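Local coordinates for protein UDP-glucose 4-epimerase (PDB 7K3P) that probably interconverts UDP-glucose and UDP-galactose, and their N-acetylhexosamine counterparts, by inverting the sugar at C4 with bound NAD as cofactor, at residues Ser312-Ser315 with Lys316-Asn319; Pro145-Pro148 with Val149-Glu152. The protein carries 2 engineered substitutions. One frame throughout, in Å; residues are numbered along the deposited sequence.

Contact 1: Ser312-Ser315 with Lys316-Asn319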
ATOM      1  N   SER A 312      10.572  -2.570 -21.877  1.00 22.61           N
ATOM      2  CA  SER A 312       9.550  -1.543 -21.731  1.00 23.96           C
ATOM      3  C   SER A 312       9.094  -1.083 -23.110  1.00 25.60           C
ATOM      4  O   SER A 312       9.916  -0.966 -24.032  1.00 24.95           O
ATOM      5  CB  SER A 312      10.098  -0.317 -20.983  1.00 22.58           C
ATOM      6  OG  SER A 312      10.576  -0.637 -19.679  1.00 25.50           O
ATOM      7  N   ASP A 313       7.807  -0.784 -23.234  1.00 23.82           N
ATOM      8  CA  ASP A 313       7.304  -0.029 -24.371  1.00 28.05           C
ATOM      9  C   ASP A 313       7.510   1.453 -24.038  1.00 27.90           C
ATOM     10  O   ASP A 313       6.882   1.967 -23.118  1.00 28.73           O
ATOM     11  CB  ASP A 313       5.818  -0.318 -24.555  1.00 26.86           C
ATOM     12  CG  ASP A 313       5.214   0.413 -25.753  1.00 29.39           C
ATOM     13  OD1 ASP A 313       5.821   1.380 -26.278  1.00 29.68           O
ATOM     14  OD2 ASP A 313       4.111   0.005 -26.163  1.00 29.48           O
ATOM     15  N   ALA A 314       8.394   2.130 -24.770  1.00 25.48           N
ATOM     16  CA  ALA A 314       8.714   3.531 -24.490  1.00 24.15           C
ATOM     17  C   ALA A 314       8.078   4.528 -25.457  1.00 29.81           C
ATOM     18  O   ALA A 314       8.489   5.688 -25.502  1.00 29.94           O
ATOM     19  CB  ALA A 314      10.219   3.728 -24.453  1.00 26.86           C
ATOM     20  N   SER A 315       7.084   4.090 -26.224  1.00 32.53           N
ATOM     21  CA  SER A 315       6.452   4.978 -27.196  1.00 35.00           C
ATOM     22  C   SER A 315       5.742   6.176 -26.520  1.00 35.33           C
ATOM     23  O   SER A 315       5.819   7.320 -26.998  1.00 32.83           O
ATOM     24  CB  SER A 315       5.506   4.186 -28.104  1.00 30.24           C
ATOM     25  OG  SER A 315       4.428   3.628 -27.383  1.00 28.63           O
ATOM     26  N   LYS A 316       5.073   5.926 -25.396  1.00 36.54           N
ATOM     27  CA  LYS A 316       4.378   7.005 -24.676  1.00 33.91           C
ATOM     28  C   LYS A 316       5.305   8.176 -24.291  1.00 31.00           C
ATOM     29  O   LYS A 316       5.023   9.338 -24.616  1.00 32.51           O
ATOM     30  CB  LYS A 316       3.640   6.446 -23.457  1.00 30.91           C
ATOM     31  CG  LYS A 316       2.718   7.443 -22.787  1.00 32.61           C
ATOM     32  CD  LYS A 316       1.837   6.748 -21.748  1.00 28.91           C
ATOM     33  CE  LYS A 316       1.112   7.768 -20.892  1.00 28.62           C
ATOM     34  NZ  LYS A 316       0.507   7.127 -19.686  1.00 28.59           N
ATOM     35  N   ILE A 317       6.419   7.884 -23.625  1.00 30.41           N
ATOM     36  CA  ILE A 317       7.331   8.946 -23.216  1.00 29.29           C
ATOM     37  C   ILE A 317       7.934   9.713 -24.413  1.00 33.76           C
ATOM     38  O   ILE A 317       8.117  10.931 -24.338  1.00 28.69           O
ATOM     39  CB  ILE A 317       8.440   8.442 -22.264  1.00 25.41           C
ATOM     40  CG1 ILE A 317       9.091   9.624 -21.531  1.00 26.08           C
ATOM     41  CG2 ILE A 317       9.481   7.596 -23.009  1.00 27.12           C
ATOM     42  CD1 ILE A 317      10.190   9.251 -20.508  1.00 23.12           C
ATOM     43  N   ARG A 318       8.243   9.009 -25.506  1.00 29.49           N
ATOM     44  CA  ARG A 318       8.749   9.667 -26.716  1.00 32.69           C
ATOM     45  C   ARG A 318       7.677  10.603 -27.271  1.00 33.18           C
ATOM     46  O   ARG A 318       7.954  11.749 -27.647  1.00 33.45           O
ATOM     47  CB  ARG A 318       9.143   8.628 -27.784  1.00 30.19           C
ATOM     48  CG  ARG A 318      10.493   7.929 -27.525  1.00 29.87           C
ATOM     49  CD  ARG A 318      11.000   7.186 -28.793  1.00 27.47           C
ATOM     50  NE  ARG A 318       9.917   6.411 -29.397  1.00 27.65           N
ATOM     51  CZ  ARG A 318       9.663   5.136 -29.135  1.00 29.71           C
ATOM     52  NH1 ARG A 318      10.425   4.461 -28.273  1.00 26.94           N
ATOM     53  NH2 ARG A 318       8.644   4.535 -29.732  1.00 29.72           N
ATOM     54  N   ASN A 319       6.446  10.098 -27.309  1.00 27.50           N
ATOM     55  CA  ASN A 319       5.316  10.850 -27.828  1.00 33.86           C
ATOM     56  C   ASN A 319       4.955  12.127 -27.039  1.00 40.41           C
ATOM     57  O   ASN A 319       4.677  13.174 -27.639  1.00 35.77           O
ATOM     58  CB  ASN A 319       4.107   9.920 -27.938  1.00 36.05           C
ATOM     59  CG  ASN A 319       2.892  10.601 -28.533  1.00 48.60           C
ATOM     60  OD1 ASN A 319       1.762  10.388 -28.081  1.00 54.82           O
ATOM     61  ND2 ASN A 319       3.114  11.431 -29.557  1.00 52.97           N
TER
HETATM   62  O   HOH W   1       4.665   3.413 -23.955  1.00 25.74           O
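Asp313 OD1 accepts two hydrogen bonds from Ser315, whose carbonyl O in turn takes Asn319 N of the helix at 2.9 Å. The backbone N of Ser315 meets Asp313 OD1 at 3.0 Å, nearly along the C-O bond. Ser315 OG donates to the same Asp313 OD1 at 2.9 Å, on the syn side and tilted out of the carboxylate plane. Both donors come from one face of that plane. OG can turn back to the carboxylate because it sits between the backbone N and the carbonyl carbon (chi1 64°). The bond from Arg318 N to Ala314 O is weak, at 3.3 Å. Lys316 N donates to a water that lies 2.8 Å from Asp313 O, joining the helix to the loop. The Arg318 side chain bends at chi3 (-46°). One face of its guanidinium lies above Ser315 CA and Ala314 O, both offset toward its rim, with NH2 3.4 Å from Ser315 CA. On Ile317, CG2 lies 3.3 Å from Ala314 O. The extended Lys316 chain leads away, and its NZ bonds to Asn268 OD1 and Val269 O on strand 268-271. The positive end of the helix dipole would probably favour a charged Asp313. The arrangement is an Asx turn leading into the first turn of helix 315-320, with Ala314 at the N-cap position.

Contact 2: Pro145-Pro148 with Val149-Glu152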
ATOM      1  N   PRO A 145       5.152 -10.010 -16.497  1.00 30.96           N
ATOM      2  CA  PRO A 145       4.257  -9.540 -17.554  1.00 31.89           C
ATOM      3  C   PRO A 145       3.960 -10.679 -18.520  1.00 33.82           C
ATOM      4  O   PRO A 145       4.784 -11.587 -18.691  1.00 34.93           O
ATOM      5  CB  PRO A 145       5.077  -8.440 -18.249  1.00 32.11           C
ATOM      6  CG  PRO A 145       6.141  -8.045 -17.231  1.00 33.20           C
ATOM      7  CD  PRO A 145       6.464  -9.336 -16.535  1.00 30.48           C
ATOM      8  N   GLN A 146       2.785 -10.628 -19.134  1.00 34.96           N
ATOM      9  CA  GLN A 146       2.343 -11.677 -20.037  1.00 41.85           C
ATOM     10  C   GLN A 146       2.583 -11.283 -21.501  1.00 40.63           C
ATOM     11  O   GLN A 146       2.137 -11.968 -22.418  1.00 45.07           O
ATOM     12  CB  GLN A 146       0.869 -12.012 -19.774  1.00 42.85           C
ATOM     13  CG  GLN A 146       0.611 -12.690 -18.412  1.00 45.17           C
ATOM     14  CD  GLN A 146       0.134 -11.733 -17.311  1.00 57.18           C
ATOM     15  OE1 GLN A 146      -0.713 -10.859 -17.538  1.00 58.59           O
ATOM     16  NE2 GLN A 146       0.674 -11.911 -16.103  1.00 58.26           N
ATOM     17  N   THR A 147       3.308 -10.181 -21.698  1.00 38.17           N
ATOM     18  CA  THR A 147       3.729  -9.716 -23.024  1.00 35.09           C
ATOM     19  C   THR A 147       5.236  -9.416 -23.010  1.00 34.45           C
ATOM     20  O   THR A 147       5.809  -9.159 -21.945  1.00 30.60           O
ATOM     21  CB  THR A 147       2.983  -8.428 -23.437  1.00 34.42           C
ATOM     22  OG1 THR A 147       3.264  -7.389 -22.487  1.00 34.84           O
ATOM     23  CG2 THR A 147       1.490  -8.662 -23.486  1.00 34.96           C
ATOM     24  N   PRO A 148       5.878  -9.456 -24.190  1.00 28.29           N
ATOM     25  CA  PRO A 148       7.316  -9.190 -24.325  1.00 30.19           C
ATOM     26  C   PRO A 148       7.673  -7.705 -24.253  1.00 29.19           C
ATOM     27  O   PRO A 148       8.801  -7.360 -23.892  1.00 27.01           O
ATOM     28  CB  PRO A 148       7.635  -9.715 -25.731  1.00 29.81           C
ATOM     29  CG  PRO A 148       6.356  -9.622 -26.460  1.00 30.15           C
ATOM     30  CD  PRO A 148       5.292  -9.951 -25.448  1.00 31.77           C
ATOM     31  N   VAL A 149       6.741  -6.844 -24.640  1.00 28.24           N
ATOM     32  CA  VAL A 149       7.001  -5.414 -24.670  1.00 29.17           C
ATOM     33  C   VAL A 149       5.920  -4.767 -23.819  1.00 34.01           C
ATOM     34  O   VAL A 149       4.788  -4.609 -24.283  1.00 33.84           O
ATOM     35  CB  VAL A 149       6.943  -4.858 -26.107  1.00 33.81           C
ATOM     36  CG1 VAL A 149       7.280  -3.359 -26.126  1.00 29.31           C
ATOM     37  CG2 VAL A 149       7.911  -5.624 -27.018  1.00 30.56           C
ATOM     38  N   VAL A 150       6.268  -4.404 -22.577  1.00 29.08           N
ATOM     39  CA  VAL A 150       5.279  -3.998 -21.571  1.00 27.37           C
ATOM     40  C   VAL A 150       4.895  -2.513 -21.674  1.00 25.71           C
ATOM     41  O   VAL A 150       5.757  -1.623 -21.645  1.00 24.58           O
ATOM     42  CB  VAL A 150       5.794  -4.307 -20.140  1.00 26.82           C
ATOM     43  CG1 VAL A 150       4.689  -4.180 -19.115  1.00 25.72           C
ATOM     44  CG2 VAL A 150       6.354  -5.725 -20.090  1.00 31.12           C
ATOM     45  N   SER A 151       3.602  -2.243 -21.794  1.00 24.73           N
ATOM     46  CA  SER A 151       3.127  -0.865 -21.870  1.00 29.79           C
ATOM     47  C   SER A 151       2.581  -0.445 -20.501  1.00 27.41           C
ATOM     48  O   SER A 151       2.291  -1.298 -19.655  1.00 26.23           O
ATOM     49  CB  SER A 151       2.058  -0.715 -22.953  1.00 28.60           C
ATOM     50  OG  SER A 151       0.754  -0.812 -22.410  1.00 37.12           O
ATOM     51  N   GLU A 152       2.445   0.860 -20.287  1.00 28.91           N
ATOM     52  CA  GLU A 152       2.007   1.382 -18.987  1.00 27.89           C
ATOM     53  C   GLU A 152       0.656   0.811 -18.571  1.00 29.74           C
ATOM     54  O   GLU A 152       0.342   0.736 -17.379  1.00 31.50           O
ATOM     55  CB  GLU A 152       1.946   2.914 -19.004  1.00 25.14           C
ATOM     56  CG  GLU A 152       3.289   3.607 -19.118  1.00 23.93           C
ATOM     57  CD  GLU A 152       3.777   3.697 -20.552  1.00 26.33           C
ATOM     58  OE1 GLU A 152       3.055   3.226 -21.458  1.00 29.66           O
ATOM     59  OE2 GLU A 152       4.893   4.213 -20.768  1.00 25.67           O
TER
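Pro145 and Val150 meet across a short proline-containing loop that leads into strand 149-150. This strand pairs in parallel with strand 309-312 in the mixed sheet, beside the Rossmann-type sheet of the NAD-binding fold. The closest apolar touch is Pro145 CB to Val150 CG2, at 3.5 Å. Pro145 CG is 3.7 Å from the same methyl. The two side chains cross at about a right angle, and the ring atoms CB and CG both touch the CG2 methyl. With CG1 of Val150 trans to the backbone N (chi1 -168°), CG2 is the branch turned to Pro145.

Thr147 comes in next. Its OG1 approaches the Val149 backbone, 3.6 Å from Val149 O. The carbonyl O of Thr147 lies 3.9 Å from Val150 CG2, so that methyl has both Pro145 and Thr147 as neighbours. Pro148 and Val149 touch loosely as chain neighbours, with 4.3 Å between Pro148 CB and Val149 CG2. The contact thus rests on van der Waals packing, mostly at the surface. Val150 is the buried member.

Pairing with strand 309-312 probably helps to position the loop. Pro148 and Val150 both share backbone hydrogen bonds with its Ile311, and Tyr142 packs on Val150. The side chains of Pro145 and Val150 both touch Leu310 of that strand, besides meeting each other through Pro145 CB and CG and Val150 CG2.

Following the chain from the N terminus, contact 2 comes first and contact 1 much later. They lie in series and do not nest. Each is local: contact 2 spans the loop into strand 149-150, and contact 1 spans the step from strand 309-312 into helix 315-320. The two strands run in parallel, which brings the contacts together with centres 12 Å apart. Asp313 N probably hydrogen-bonds to Val150 O at 2.7 Å. Beside this, Asp313 CB packs on Val149 CG1 and Lys316 CB on Glu152 OE2. Both contacts also reach Asn271, at the end of strand 268-271. Together they tie the mixed sheet to the edge of the seven-stranded parallel sheet.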